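Local coordinates for protein 5-carboxyvanillate decarboxylase (Sphingomonas paucimobilis, PDB 4L6D) that probably catalyses the metal-dependent decarboxylation of 5-carboxyvanillate to vanillate, using an amidohydrolase-type barrel that binds manganese, at residues Q14-V17 with D18-A22; T90-A93 with R94-N97; E130-A133 with T134-L138. One frame throughout, in Å; residues are numbered along the deposited sequence.

Interaction 1: Q14-V17 with D18-A22; sequences QPVV and DALRA
D18 OD1 is gripped by two groups at once: it accepts a hydrogen bond from Q14 NE2 at 2.8 Å and forms a salt bridge with R21 NH1 at 3.3 Å. These are side-chain links of an alpha helix, an i to i+4 hydrogen bond (Q14 to D18) and an i to i+3 salt bridge (D18 to R21), here on helix 14-23, which follows strand 5-11 of the barrel. Both partners fall on one face of the helix, a turn before the aspartate and almost a turn after it. Q14 reaches D18 because its chain bends at chi2 (59°), bringing the amide forward to the aspartate. The bond leaves nearly in the plane of that amide but meets OD1 from above the carboxylate plane, 40° out of it. The same two residues are tied by their main chains, D18 N giving a bond of 2.8 Å to Q14 O, so the side-chain bond closes a second link across one turn. The charge of R21 is likely to stabilise the ionised carboxylate.

V17 lies beside R21, pointing the same way, and lays CG1 over one face of the guanidinium, 3.6 Å from R21 NH1; I50 of helix 49-54 touches both side chains. A19 and P15 belong to another face of the helix, where they pack on L92 of helix 86-106. The buried V16 and L20 run side by side in one direction, joined by the backbone bond from L20 N to V16 O (2.8 Å), and the methyls V16 CG1 and L20 CD1 meet at 4.0 Å.

Interaction 2: T90-A93 with R94-N97; sequences TRLA and RIAN. With VNL (4-hydroxy-3-methoxybenzoate), chain K.
The guanidinium of R94 is used on a face and at an edge: I95 CG1 lies over one face, offset toward the rim, while the carboxylate of a bound vanillate (4-hydroxy-3-methoxybenzoate) meets the edge in the guanidinium plane. The grip is a bidentate pair of hydrogen bonds. R94 NE donates to vanillate O1 at 2.9 Å and R94 NH1 to vanillate O2 at 2.9 Å, both bonds almost straight at 172°. Bends at chi2 (-81°) and chi3 curl the arginine so that this edge confronts the acid. The remaining nitrogen, NH2, forms a salt bridge with D98, which should help fix the rotation of the group. R91 turns its own guanidinium another way; I95 CD1 approaches it obliquely, 3.9 Å from R91 NH1, as the two side chains run side by side.

These residues lie on helix 86-106, the helix of the beta-alpha-beta unit that joins strands 71-76 and 111-115 of the barrel. With E87, the residues T90, R91 and R94 form a vanillate pocket distinct from the one that includes the manganese ligands H174 and D297. The vanillate ring packs on the start of 90-97: R91 CA stands 3.5 Å from vanillate CO1, and T90 CG2 lies 3.6 Å from CM1 of the same ring. T90 OG1, turned off the ligand, bonds to A86 O. R94 holds the carboxylate directly, whereas R91 meets the ring through CA, CB and CG and may add attraction for the anion from farther off.

The regular i to i+4 backbone bonds continue, I95 N to R91 O at 3.0 Å and A96 N to L92 O at 2.8 Å. One turn on, the buried amide of N97 is held at both ends, ND2 by E128 OE2 and OD1 by the backbone N of T116.

Interaction 3: E130-A133 with T134-L138; sequences ERVA and TQLRL
The C-terminal end of helix 122-134, where the chain turns toward strand 140-144, is built round carbonyls that accept from farther ahead than usual. R131 O takes two donors, Q135 N at 2.9 Å and L136 N at 3.0 Å, the second a five-residue step of pi-helical kind. V132 O reaches on to L138 N (3.0 Å), and a water links A133 O to L138 O. R137, with positive phi, takes the left-handed conformation that turns the chain out of the helix; a manganese ion lies about 4 Å from its side chain.

Bent at chi3 (75°), the R131 chain carries its guanidinium over L136, whose CD1 lies against one face, 3.8 Å from R131 NH1. Salt bridges to E128 and D98 hold the charged end. Replacing R131 by alanine would probably cost E128 and D98 one of their partners, D98 still having R94 and E128 still having N97, and would uncover the L136 methyls. On another side V132 CG1 packs on L138 CB at 3.8 Å, an apolar contact spanning the turn. The whole is a widened helix C-terminus closed by a left-handed residue, the helix-to-strand turn of a beta-alpha barrel.

The three are contacts between near neighbours along the chain, put to different uses. Helix 86-106, which carries interaction 2, is the middle member: A19 of interaction 1 packs on its L92, while V132 and L136 of interaction 3 touch its N97. Interactions 1 and 3 stay about 12 Å apart at their nearest atoms. All are partly buried, but interaction 2 has no fully exposed residue, while 1 and 3 each include exposed polar side chains. Their polar chemistry differs: in 14-22 Q14, D18 and R21 form a surface network, in 90-97 it serves a bound anion, and in 130-138 carbonyls finish a helix while R131 pairs with acids of two helices. D98 pairs with both R94 and R131.

Interaction 1: Q14-V17 with D18-A22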
ATOM      1  N   GLN A  14     -27.258  19.766   3.548  1.00  8.44           N
ATOM      2  CA  GLN A  14     -27.548  20.154   4.927  1.00  8.69           C
ATOM      3  C   GLN A  14     -28.048  19.033   5.856  1.00 10.69           C
ATOM      4  O   GLN A  14     -27.608  18.957   6.998  1.00  8.56           O
ATOM      5  CB  GLN A  14     -28.476  21.374   4.979  1.00  8.82           C
ATOM      6  CG  GLN A  14     -28.378  22.166   6.283  1.00 14.76           C
ATOM      7  CD  GLN A  14     -26.973  22.685   6.540  1.00 21.14           C
ATOM      8  OE1 GLN A  14     -26.299  23.164   5.625  1.00 23.04           O
ATOM      9  NE2 GLN A  14     -26.517  22.575   7.785  1.00 18.82           N
ATOM     10  N   PRO A  15     -28.954  18.159   5.382  1.00  8.43           N
ATOM     11  CA  PRO A  15     -29.369  17.112   6.331  1.00  8.55           C
ATOM     12  C   PRO A  15     -28.208  16.219   6.790  1.00  8.23           C
ATOM     13  O   PRO A  15     -28.209  15.770   7.939  1.00  9.27           O
ATOM     14  CB  PRO A  15     -30.393  16.299   5.529  1.00 13.55           C
ATOM     15  CG  PRO A  15     -30.965  17.299   4.549  1.00  9.94           C
ATOM     16  CD  PRO A  15     -29.765  18.138   4.149  1.00  9.48           C
ATOM     17  N   VAL A  16     -27.236  15.966   5.916  1.00  7.79           N
ATOM     18  CA  VAL A  16     -26.079  15.151   6.288  1.00  7.50           C
ATOM     19  C   VAL A  16     -25.136  15.936   7.211  1.00  9.67           C
ATOM     20  O   VAL A  16     -24.660  15.417   8.231  1.00  7.97           O
ATOM     21  CB  VAL A  16     -25.332  14.626   5.047  1.00  8.76           C
ATOM     22  CG1 VAL A  16     -24.153  13.753   5.464  1.00  7.22           C
ATOM     23  CG2 VAL A  16     -26.296  13.840   4.155  1.00  7.00           C
ATOM     24  N   VAL A  17     -24.891  17.195   6.861  1.00  8.59           N
ATOM     25  CA  VAL A  17     -24.104  18.085   7.713  1.00  7.84           C
ATOM     26  C   VAL A  17     -24.671  18.104   9.124  1.00  8.64           C
ATOM     27  O   VAL A  17     -23.932  17.922  10.095  1.00  9.66           O
ATOM     28  CB  VAL A  17     -24.070  19.519   7.153  1.00  7.95           C
ATOM     29  CG1 VAL A  17     -23.477  20.492   8.186  1.00  8.26           C
ATOM     30  CG2 VAL A  17     -23.272  19.560   5.869  1.00  7.96           C
ATOM     31  N   ASP A  18     -25.983  18.292   9.242  1.00  8.61           N
ATOM     32  CA  ASP A  18     -26.609  18.394  10.558  1.00 10.99           C
ATOM     33  C   ASP A  18     -26.429  17.105  11.340  1.00  9.07           C
ATOM     34  O   ASP A  18     -26.160  17.127  12.549  1.00  9.70           O
ATOM     35  CB  ASP A  18     -28.097  18.745  10.443  1.00 10.80           C
ATOM     36  CG  ASP A  18     -28.327  20.175   9.961  1.00 15.44           C
ATOM     37  OD1 ASP A  18     -27.366  20.971   9.974  1.00 16.81           O
ATOM     38  OD2 ASP A  18     -29.471  20.502   9.578  1.00 21.01           O
ATOM     39  N   ALA A  19     -26.584  15.976  10.656  1.00  8.75           N
ATOM     40  CA  ALA A  19     -26.423  14.690  11.317  1.00  8.73           C
ATOM     41  C   ALA A  19     -24.975  14.452  11.759  1.00  8.53           C
ATOM     42  O   ALA A  19     -24.743  13.897  12.835  1.00  9.54           O
ATOM     43  CB  ALA A  19     -26.910  13.562  10.419  1.00  8.47           C
ATOM     44  N   LEU A  20     -24.011  14.869  10.946  1.00  8.71           N
ATOM     45  CA  LEU A  20     -22.600  14.727  11.326  1.00  8.01           C
ATOM     46  C   LEU A  20     -22.197  15.675  12.460  1.00  8.39           C
ATOM     47  O   LEU A  20     -21.390  15.300  13.294  1.00  9.32           O
ATOM     48  CB  LEU A  20     -21.674  14.904  10.122  1.00  7.66           C
ATOM     49  CG  LEU A  20     -21.684  13.731   9.149  1.00  7.87           C
ATOM     50  CD1 LEU A  20     -20.937  14.114   7.884  1.00  6.79           C
ATOM     51  CD2 LEU A  20     -21.048  12.495   9.777  1.00 12.24           C
ATOM     52  N   ARG A  21     -22.748  16.887  12.486  1.00  8.94           N
ATOM     53  CA  ARG A  21     -22.546  17.776  13.635  1.00 10.59           C
ATOM     54  C   ARG A  21     -22.967  17.082  14.932  1.00 12.34           C
ATOM     55  O   ARG A  21     -22.224  17.076  15.916  1.00 12.15           O
ATOM     56  CB  ARG A  21     -23.325  19.090  13.477  1.00 14.57           C
ATOM     57  CG  ARG A  21     -22.760  20.044  12.419  1.00 17.41           C
ATOM     58  CD  ARG A  21     -23.071  21.502  12.792  1.00 29.81           C
ATOM     59  NE  ARG A  21     -22.581  22.451  11.794  1.00 32.56           N
ATOM     60  CZ  ARG A  21     -23.345  23.006  10.858  1.00 34.77           C
ATOM     61  NH1 ARG A  21     -24.636  22.709  10.793  1.00 39.82           N
ATOM     62  NH2 ARG A  21     -22.821  23.861   9.986  1.00 34.56           N
ATOM     63  N   ALA A  22     -24.156  16.485  14.928  1.00  9.62           N
ATOM     64  CA  ALA A  22     -24.625  15.753  16.097  1.00 10.00           C
ATOM     65  C   ALA A  22     -23.724  14.548  16.378  1.00  9.78           C
ATOM     66  O   ALA A  22     -23.368  14.285  17.533  1.00 11.19           O
ATOM     67  CB  ALA A  22     -26.074  15.314  15.917  1.00 13.00           C
TER

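Interaction 2: T90-A93 with R94-N97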
ATOM      1  N   THR A  90     -30.157   5.014   6.196  1.00  8.37           N
ATOM      2  CA  THR A  90     -31.063   4.732   5.086  1.00  8.99           C
ATOM      3  C   THR A  90     -31.865   5.975   4.692  1.00  8.09           C
ATOM      4  O   THR A  90     -31.912   6.342   3.514  1.00  8.89           O
ATOM      5  CB  THR A  90     -32.007   3.577   5.426  1.00 10.24           C
ATOM      6  OG1 THR A  90     -31.224   2.412   5.717  1.00  8.17           O
ATOM      7  CG2 THR A  90     -32.940   3.278   4.243  1.00 11.27           C
ATOM      8  N   ARG A  91     -32.456   6.646   5.679  1.00  8.81           N
ATOM      9  CA  ARG A  91     -33.200   7.865   5.409  1.00  8.95           C
ATOM     10  C   ARG A  91     -32.317   8.953   4.804  1.00  9.18           C
ATOM     11  O   ARG A  91     -32.698   9.608   3.831  1.00  9.35           O
ATOM     12  CB  ARG A  91     -33.858   8.383   6.690  1.00 11.78           C
ATOM     13  CG  ARG A  91     -34.733   9.606   6.474  1.00 13.49           C
ATOM     14  CD  ARG A  91     -35.442  10.010   7.760  1.00 13.04           C
ATOM     15  NE  ARG A  91     -34.480  10.133   8.850  1.00 21.41           N
ATOM     16  CZ  ARG A  91     -33.780  11.235   9.100  1.00 25.44           C
ATOM     17  NH1 ARG A  91     -33.961  12.323   8.358  1.00 22.39           N
ATOM     18  NH2 ARG A  91     -32.906  11.253  10.099  1.00 25.90           N
ATOM     19  N   LEU A  92     -31.129   9.153   5.368  1.00  8.08           N
ATOM     20  CA  LEU A  92     -30.271  10.220   4.871  1.00  8.98           C
ATOM     21  C   LEU A  92     -29.706   9.928   3.488  1.00  8.70           C
ATOM     22  O   LEU A  92     -29.490  10.844   2.702  1.00  8.73           O
ATOM     23  CB  LEU A  92     -29.154  10.540   5.864  1.00  7.92           C
ATOM     24  CG  LEU A  92     -29.666  11.264   7.106  1.00 10.56           C
ATOM     25  CD1 LEU A  92     -28.520  11.430   8.095  1.00 11.33           C
ATOM     26  CD2 LEU A  92     -30.287  12.617   6.729  1.00  9.30           C
ATOM     27  N   ALA A  93     -29.464   8.658   3.179  1.00  8.00           N
ATOM     28  CA  ALA A  93     -28.990   8.325   1.842  1.00  6.96           C
ATOM     29  C   ALA A  93     -30.069   8.664   0.829  1.00  7.06           C
ATOM     30  O   ALA A  93     -29.780   9.231  -0.224  1.00  6.88           O
ATOM     31  CB  ALA A  93     -28.598   6.849   1.746  1.00  7.13           C
ATOM     32  N   ARG A  94     -31.308   8.313   1.149  1.00  7.43           N
ATOM     33  CA  ARG A  94     -32.417   8.596   0.252  1.00  7.67           C
ATOM     34  C   ARG A  94     -32.527  10.103   0.014  1.00  7.90           C
ATOM     35  O   ARG A  94     -32.662  10.547  -1.132  1.00  7.69           O
ATOM     36  CB  ARG A  94     -33.718   8.011   0.821  1.00  8.12           C
ATOM     37  CG  ARG A  94     -34.890   7.970  -0.160  1.00  8.39           C
ATOM     38  CD  ARG A  94     -35.588   9.309  -0.272  1.00 11.55           C
ATOM     39  NE  ARG A  94     -36.225   9.679   0.990  1.00 10.96           N
ATOM     40  CZ  ARG A  94     -36.621  10.907   1.294  1.00  9.28           C
ATOM     41  NH1 ARG A  94     -37.203  11.136   2.460  1.00 11.30           N
ATOM     42  NH2 ARG A  94     -36.422  11.903   0.438  1.00 11.96           N
ATOM     43  N   ILE A  95     -32.457  10.882   1.094  1.00  7.89           N
ATOM     44  CA  ILE A  95     -32.552  12.339   1.001  1.00  8.27           C
ATOM     45  C   ILE A  95     -31.375  12.915   0.225  1.00  8.54           C
ATOM     46  O   ILE A  95     -31.551  13.737  -0.684  1.00  8.36           O
ATOM     47  CB  ILE A  95     -32.637  12.970   2.403  1.00  8.29           C
ATOM     48  CG1 ILE A  95     -33.998  12.660   3.035  1.00  9.03           C
ATOM     49  CG2 ILE A  95     -32.384  14.481   2.348  1.00  9.87           C
ATOM     50  CD1 ILE A  95     -34.066  12.982   4.516  1.00 10.09           C
ATOM     51  N   ALA A  96     -30.171  12.457   0.558  1.00  7.67           N
ATOM     52  CA  ALA A  96     -28.974  12.935  -0.123  1.00  7.71           C
ATOM     53  C   ALA A  96     -29.002  12.579  -1.605  1.00  7.69           C
ATOM     54  O   ALA A  96     -28.494  13.328  -2.444  1.00  7.50           O
ATOM     55  CB  ALA A  96     -27.722  12.374   0.519  1.00  7.68           C
ATOM     56  N   ASN A  97     -29.593  11.430  -1.937  1.00  7.37           N
ATOM     57  CA  ASN A  97     -29.709  11.046  -3.347  1.00  8.17           C
ATOM     58  C   ASN A  97     -30.711  11.907  -4.107  1.00  7.00           C
ATOM     59  O   ASN A  97     -30.472  12.291  -5.256  1.00  7.15           O
ATOM     60  CB  ASN A  97     -30.070   9.568  -3.492  1.00  6.71           C
ATOM     61  CG  ASN A  97     -28.921   8.655  -3.121  1.00  6.38           C
ATOM     62  OD1 ASN A  97     -27.763   9.068  -3.108  1.00  6.34           O
ATOM     63  ND2 ASN A  97     -29.237   7.393  -2.850  1.00  7.99           N
TER
HETATM   64  C1  VNL K 403     -36.910   6.834   5.048  1.00  9.80           C
HETATM   65  CO1 VNL K 403     -35.958   5.808   4.897  1.00 10.31           C
HETATM   66  CO2 VNL K 403     -37.637   6.988   6.252  1.00 12.63           C
HETATM   67  CM1 VNL K 403     -35.702   4.912   5.950  1.00 11.52           C
HETATM   68  CM2 VNL K 403     -37.393   6.114   7.311  1.00 14.01           C
HETATM   69  OM  VNL K 403     -38.034   6.188   8.518  1.00 15.99           O
HETATM   70  CZ  VNL K 403     -36.386   5.047   7.157  1.00 14.24           C
HETATM   71  CC  VNL K 403     -37.174   7.776   3.908  1.00 11.60           C
HETATM   72  CV  VNL K 403     -38.938   7.280   8.805  1.00 19.95           C
HETATM   73  O1  VNL K 403     -36.796   7.476   2.750  1.00 11.55           O
HETATM   74  O2  VNL K 403     -37.783   8.848   4.159  1.00 14.45           O
HETATM   75  O3  VNL K 403     -36.220   4.177   8.211  1.00 17.12           O

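Interaction 3: E130-A133 with T134-L138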
ATOM      1  N   GLU A 130     -31.459   0.458  -6.770  1.00  8.61           N
ATOM      2  CA  GLU A 130     -32.347   0.350  -7.920  1.00  9.42           C
ATOM      3  C   GLU A 130     -33.014   1.690  -8.220  1.00 10.93           C
ATOM      4  O   GLU A 130     -33.117   2.083  -9.381  1.00  9.23           O
ATOM      5  CB  GLU A 130     -33.401  -0.735  -7.701  1.00  9.99           C
ATOM      6  CG  GLU A 130     -34.441  -0.797  -8.813  1.00 15.08           C
ATOM      7  CD  GLU A 130     -35.400  -1.958  -8.664  1.00 21.81           C
ATOM      8  OE1 GLU A 130     -36.390  -1.995  -9.419  1.00 23.80           O
ATOM      9  OE2 GLU A 130     -35.165  -2.832  -7.801  1.00 24.52           O
ATOM     10  N   ARG A 131     -33.447   2.401  -7.181  1.00  9.05           N
ATOM     11  CA  ARG A 131     -34.087   3.703  -7.382  1.00 10.09           C
ATOM     12  C   ARG A 131     -33.112   4.723  -7.985  1.00  8.50           C
ATOM     13  O   ARG A 131     -33.487   5.497  -8.868  1.00  8.93           O
ATOM     14  CB  ARG A 131     -34.682   4.226  -6.062  1.00  8.15           C
ATOM     15  CG  ARG A 131     -35.571   5.453  -6.221  1.00  8.68           C
ATOM     16  CD  ARG A 131     -36.112   5.958  -4.879  1.00 10.16           C
ATOM     17  NE  ARG A 131     -35.084   6.655  -4.114  1.00  9.90           N
ATOM     18  CZ  ARG A 131     -34.931   7.976  -4.092  1.00  8.74           C
ATOM     19  NH1 ARG A 131     -33.958   8.510  -3.366  1.00  8.75           N
ATOM     20  NH2 ARG A 131     -35.751   8.765  -4.776  1.00 10.40           N
ATOM     21  N   VAL A 132     -31.872   4.716  -7.503  1.00  7.03           N
ATOM     22  CA  VAL A 132     -30.832   5.599  -8.024  1.00  6.71           C
ATOM     23  C   VAL A 132     -30.632   5.373  -9.523  1.00  7.44           C
ATOM     24  O   VAL A 132     -30.547   6.327 -10.300  1.00  8.40           O
ATOM     25  CB  VAL A 132     -29.500   5.385  -7.250  1.00  6.87           C
ATOM     26  CG1 VAL A 132     -28.322   6.004  -7.981  1.00  7.73           C
ATOM     27  CG2 VAL A 132     -29.620   5.946  -5.832  1.00  6.61           C
ATOM     28  N   ALA A 133     -30.600   4.104  -9.918  1.00  8.33           N
ATOM     29  CA  ALA A 133     -30.355   3.730 -11.303  1.00  9.54           C
ATOM     30  C   ALA A 133     -31.536   4.033 -12.218  1.00 11.09           C
ATOM     31  O   ALA A 133     -31.351   4.612 -13.288  1.00 13.88           O
ATOM     32  CB  ALA A 133     -29.980   2.248 -11.392  1.00 11.27           C
ATOM     33  N   THR A 134     -32.742   3.659 -11.794  1.00  7.46           N
ATOM     34  CA  THR A 134     -33.887   3.659 -12.700  1.00  7.97           C
ATOM     35  C   THR A 134     -34.816   4.856 -12.581  1.00 13.16           C
ATOM     36  O   THR A 134     -35.476   5.213 -13.556  1.00 13.30           O
ATOM     37  CB  THR A 134     -34.728   2.375 -12.552  1.00 12.12           C
ATOM     38  OG1 THR A 134     -35.366   2.355 -11.271  1.00 16.39           O
ATOM     39  CG2 THR A 134     -33.855   1.156 -12.692  1.00 12.98           C
ATOM     40  N   GLN A 135     -34.877   5.468 -11.400  1.00  9.05           N
ATOM     41  CA  GLN A 135     -35.802   6.575 -11.188  1.00  8.43           C
ATOM     42  C   GLN A 135     -35.068   7.915 -11.184  1.00  9.65           C
ATOM     43  O   GLN A 135     -35.462   8.839 -11.905  1.00 11.71           O
ATOM     44  CB  GLN A 135     -36.609   6.375  -9.903  1.00 10.73           C
ATOM     45  CG  GLN A 135     -37.372   5.042  -9.846  1.00 15.47           C
ATOM     46  CD  GLN A 135     -38.250   4.790 -11.065  1.00 22.53           C
ATOM     47  OE1 GLN A 135     -38.204   3.713 -11.663  1.00 30.10           O
ATOM     48  NE2 GLN A 135     -39.055   5.777 -11.436  1.00 17.49           N
ATOM     49  N   LEU A 136     -34.009   8.019 -10.381  1.00 10.31           N
ATOM     50  CA  LEU A 136     -33.192   9.231 -10.351  1.00  8.79           C
ATOM     51  C   LEU A 136     -32.277   9.318 -11.569  1.00  9.43           C
ATOM     52  O   LEU A 136     -31.857  10.403 -11.968  1.00  9.38           O
ATOM     53  CB  LEU A 136     -32.351   9.282  -9.079  1.00  7.41           C
ATOM     54  CG  LEU A 136     -33.180   9.358  -7.798  1.00  7.88           C
ATOM     55  CD1 LEU A 136     -32.253   9.455  -6.613  1.00  9.84           C
ATOM     56  CD2 LEU A 136     -34.107  10.548  -7.849  1.00  8.48           C
ATOM     57  N   ARG A 137     -31.974   8.162 -12.151  1.00  8.00           N
ATOM     58  CA  ARG A 137     -31.114   8.079 -13.327  1.00  8.49           C
ATOM     59  C   ARG A 137     -29.756   8.745 -13.089  1.00  8.39           C
ATOM     60  O   ARG A 137     -29.189   9.394 -13.975  1.00  9.21           O
ATOM     61  CB  ARG A 137     -31.827   8.635 -14.566  1.00 12.88           C
ATOM     62  CG  ARG A 137     -32.951   7.730 -15.069  1.00 17.97           C
ATOM     63  CD  ARG A 137     -33.913   8.471 -15.987  1.00 27.86           C
ATOM     64  NE  ARG A 137     -34.960   9.144 -15.220  1.00 39.10           N
ATOM     65  CZ  ARG A 137     -36.180   8.652 -15.018  1.00 38.34           C
ATOM     66  NH1 ARG A 137     -36.524   7.480 -15.538  1.00 41.86           N
ATOM     67  NH2 ARG A 137     -37.062   9.334 -14.297  1.00 31.25           N
ATOM     68  N   LEU A 138     -29.225   8.560 -11.889  1.00  7.54           N
ATOM     69  CA  LEU A 138     -27.895   9.070 -11.574  1.00  6.35           C
ATOM     70  C   LEU A 138     -26.799   8.296 -12.305  1.00  7.19           C
ATOM     71  O   LEU A 138     -27.048   7.250 -12.911  1.00  8.72           O
ATOM     72  CB  LEU A 138     -27.658   9.118 -10.061  1.00  6.45           C
ATOM     73  CG  LEU A 138     -28.389  10.281  -9.383  1.00  7.94           C
ATOM     74  CD1 LEU A 138     -28.408  10.074  -7.882  1.00  9.21           C
ATOM     75  CD2 LEU A 138     -27.723  11.596  -9.732  1.00 10.59           C
TER
HETATM   76  O   HOH W   1     -28.830   5.757 -14.447  1.00 13.24           O